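Local structure of protein-S-isoprenylcysteine O-methyltransferase (Tribolium castaneum, 5V7P) at residues V49-L53 with F62-I66. The protein catalyses the methylation of isoprenylated C-terminal cysteine residues of proteins, using S-adenosyl-L-methionine as methyl donor, in the endoplasmic reticulum membrane. Numbering follows the deposited sequence.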
ATOM      1  N   VAL A  49      19.646   1.970  19.219  1.00 23.22           N
ATOM      2  CA  VAL A  49      18.580   2.895  18.847  1.00 32.33           C
ATOM      3  C   VAL A  49      17.226   2.322  19.242  1.00 29.84           C
ATOM      4  O   VAL A  49      16.322   3.065  19.641  1.00 35.31           O
ATOM      5  CB  VAL A  49      18.636   3.232  17.343  1.00 32.18           C
ATOM      6  CG1 VAL A  49      20.014   3.757  16.959  1.00 31.14           C
ATOM      7  CG2 VAL A  49      18.268   2.029  16.485  1.00 48.49           C
ATOM      8  N   TYR A  50      17.064   1.000  19.156  1.00 25.70           N
ATOM      9  CA  TYR A  50      15.801   0.385  19.546  1.00 28.31           C
ATOM     10  C   TYR A  50      15.485   0.653  21.012  1.00 26.26           C
ATOM     11  O   TYR A  50      14.333   0.932  21.366  1.00 28.94           O
ATOM     12  CB  TYR A  50      15.842  -1.120  19.275  1.00 33.39           C
ATOM     13  CG  TYR A  50      14.583  -1.852  19.692  1.00 28.90           C
ATOM     14  CD1 TYR A  50      14.439  -2.353  20.981  1.00 27.12           C
ATOM     15  CD2 TYR A  50      13.538  -2.045  18.796  1.00 33.28           C
ATOM     16  CE1 TYR A  50      13.291  -3.022  21.365  1.00 33.19           C
ATOM     17  CE2 TYR A  50      12.385  -2.715  19.173  1.00 25.16           C
ATOM     18  CZ  TYR A  50      12.267  -3.199  20.458  1.00 34.51           C
ATOM     19  OH  TYR A  50      11.122  -3.865  20.838  1.00 41.55           O
ATOM     20  N   PHE A  51      16.493   0.574  21.882  1.00 27.49           N
ATOM     21  CA  PHE A  51      16.263   0.721  23.314  1.00 35.35           C
ATOM     22  C   PHE A  51      16.263   2.173  23.772  1.00 34.68           C
ATOM     23  O   PHE A  51      15.564   2.505  24.736  1.00 43.60           O
ATOM     24  CB  PHE A  51      17.312  -0.072  24.100  1.00 26.31           C
ATOM     25  CG  PHE A  51      16.990  -1.534  24.220  1.00 31.41           C
ATOM     26  CD1 PHE A  51      15.997  -1.967  25.085  1.00 34.02           C
ATOM     27  CD2 PHE A  51      17.668  -2.475  23.463  1.00 36.12           C
ATOM     28  CE1 PHE A  51      15.689  -3.309  25.196  1.00 30.78           C
ATOM     29  CE2 PHE A  51      17.363  -3.821  23.573  1.00 34.90           C
ATOM     30  CZ  PHE A  51      16.372  -4.237  24.440  1.00 37.40           C
ATOM     31  N   PHE A  52      17.020   3.048  23.109  1.00 23.57           N
ATOM     32  CA  PHE A  52      16.927   4.471  23.422  1.00 30.00           C
ATOM     33  C   PHE A  52      15.568   5.029  23.018  1.00 33.78           C
ATOM     34  O   PHE A  52      15.019   5.899  23.705  1.00 32.56           O
ATOM     35  CB  PHE A  52      18.050   5.243  22.729  1.00 26.04           C
ATOM     36  CG  PHE A  52      19.313   5.335  23.540  1.00 42.64           C
ATOM     37  CD1 PHE A  52      19.382   6.169  24.645  1.00 49.51           C
ATOM     38  CD2 PHE A  52      20.435   4.598  23.193  1.00 40.27           C
ATOM     39  CE1 PHE A  52      20.542   6.261  25.392  1.00 39.89           C
ATOM     40  CE2 PHE A  52      21.598   4.687  23.938  1.00 48.89           C
ATOM     41  CZ  PHE A  52      21.651   5.520  25.037  1.00 46.40           C
ATOM     42  N   LEU A  53      15.006   4.541  21.908  1.00 28.88           N
ATOM     43  CA  LEU A  53      13.698   5.019  21.474  1.00 34.15           C
ATOM     44  C   LEU A  53      12.590   4.485  22.371  1.00 31.16           C
ATOM     45  O   LEU A  53      11.670   5.225  22.737  1.00 33.08           O
ATOM     46  CB  LEU A  53      13.448   4.622  20.019  1.00 26.67           C
ATOM     47  CG  LEU A  53      14.281   5.332  18.946  1.00 24.38           C
ATOM     48  CD1 LEU A  53      13.922   4.797  17.567  1.00 38.73           C
ATOM     49  CD2 LEU A  53      14.087   6.839  18.988  1.00 35.33           C
ATOM     50  N   PHE A  62       6.456   5.125  19.920  1.00 29.71           N
ATOM     51  CA  PHE A  62       7.576   4.243  19.608  1.00 29.53           C
ATOM     52  C   PHE A  62       7.301   3.437  18.346  1.00 26.99           C
ATOM     53  O   PHE A  62       8.185   3.280  17.495  1.00 26.49           O
ATOM     54  CB  PHE A  62       7.862   3.308  20.782  1.00 25.75           C
ATOM     55  CG  PHE A  62       8.887   2.255  20.476  1.00 28.83           C
ATOM     56  CD1 PHE A  62      10.239   2.546  20.548  1.00 25.98           C
ATOM     57  CD2 PHE A  62       8.500   0.979  20.109  1.00 30.11           C
ATOM     58  CE1 PHE A  62      11.184   1.583  20.264  1.00 30.73           C
ATOM     59  CE2 PHE A  62       9.442   0.012  19.823  1.00 26.16           C
ATOM     60  CZ  PHE A  62      10.784   0.314  19.902  1.00 28.44           C
ATOM     61  N   ALA A  63       6.078   2.921  18.206  1.00 27.39           N
ATOM     62  CA  ALA A  63       5.721   2.179  17.003  1.00 34.10           C
ATOM     63  C   ALA A  63       6.002   3.001  15.751  1.00 27.11           C
ATOM     64  O   ALA A  63       6.449   2.466  14.730  1.00 36.50           O
ATOM     65  CB  ALA A  63       4.249   1.769  17.063  1.00 25.68           C
ATOM     66  N   ILE A  64       5.751   4.309  15.815  1.00 26.50           N
ATOM     67  CA  ILE A  64       6.058   5.184  14.690  1.00 27.44           C
ATOM     68  C   ILE A  64       7.556   5.452  14.613  1.00 25.15           C
ATOM     69  O   ILE A  64       8.152   5.407  13.532  1.00 27.32           O
ATOM     70  CB  ILE A  64       5.255   6.495  14.807  1.00 21.96           C
ATOM     71  CG1 ILE A  64       3.762   6.216  14.608  1.00 30.98           C
ATOM     72  CG2 ILE A  64       5.746   7.537  13.793  1.00 26.81           C
ATOM     73  CD1 ILE A  64       2.862   7.405  14.894  1.00 36.03           C
ATOM     74  N   ALA A  65       8.184   5.730  15.757  1.00 17.76           N
ATOM     75  CA  ALA A  65       9.584   6.134  15.753  1.00 21.39           C
ATOM     76  C   ALA A  65      10.493   5.011  15.269  1.00 25.62           C
ATOM     77  O   ALA A  65      11.425   5.255  14.493  1.00 21.95           O
ATOM     78  CB  ALA A  65       9.996   6.591  17.152  1.00 29.01           C
ATOM     79  N   ILE A  66      10.243   3.777  15.711  1.00 22.66           N
ATOM     80  CA  ILE A  66      11.154   2.689  15.372  1.00 21.81           C
ATOM     81  C   ILE A  66      11.063   2.353  13.889  1.00 26.99           C
ATOM     82  O   ILE A  66      12.066   1.982  13.267  1.00 29.61           O
ATOM     83  CB  ILE A  66      10.877   1.452  16.250  1.00 22.22           C
ATOM     84  CG1 ILE A  66      11.999   0.422  16.105  1.00 27.25           C
ATOM     85  CG2 ILE A  66       9.533   0.816  15.903  1.00 25.31           C
ATOM     86  CD1 ILE A  66      13.335   0.864  16.674  1.00 29.38           C
TER
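Phe62 drives the rim of its ring into the face of Tyr50, a T-shaped stack with planes at 88° and ring centroids 5.2 Å apart. The pair joins helices 35-56 and 59-84, consecutive helices, both inferred to span the membrane, that form a hairpin; their short segments run antiparallel at 151°. From CB of Phe62, CG lies anti to the backbone N (chi1 173°), which carries the ring across to the partner helix. CD1 then reaches the backbone of Leu53, 3.6 Å from its C. One atom further, CE1 comes 3.4 Å from Tyr50 O and also meets Leu53 CB; Leu53 C and Tyr50 O both lie near the ring plane, at its edge. At the tip, CZ sits 3.5 Å from Tyr50 CE2, above the outer part of that ring. Ile66 CB, one turn on, lies over one face of Phe62, toward its rim, and Lys54 makes a cation-pi contact with the ring. Ile66 CD1 approaches Tyr50 CD2 at 3.6 Å and touches Leu53 CD1. Leu53 CD1 in turn lies 4.3 Å from Ala65 CB, and a bound octadecenyl dihydroxypropanoate lipid is about 4 Å from the Leu53 side chain. Replacing Phe62 by an alanine would probably open a gap between the helices and deprive the face of Tyr50 of its edge-on partner. The contact exemplifies how antiparallel helices joined by a short turn pack through side chains of adjacent turns: near the inferred cytoplasmic end of this hairpin, the fit between the two segments rests on shape and ring-edge contacts, not on polar side-chain bonds.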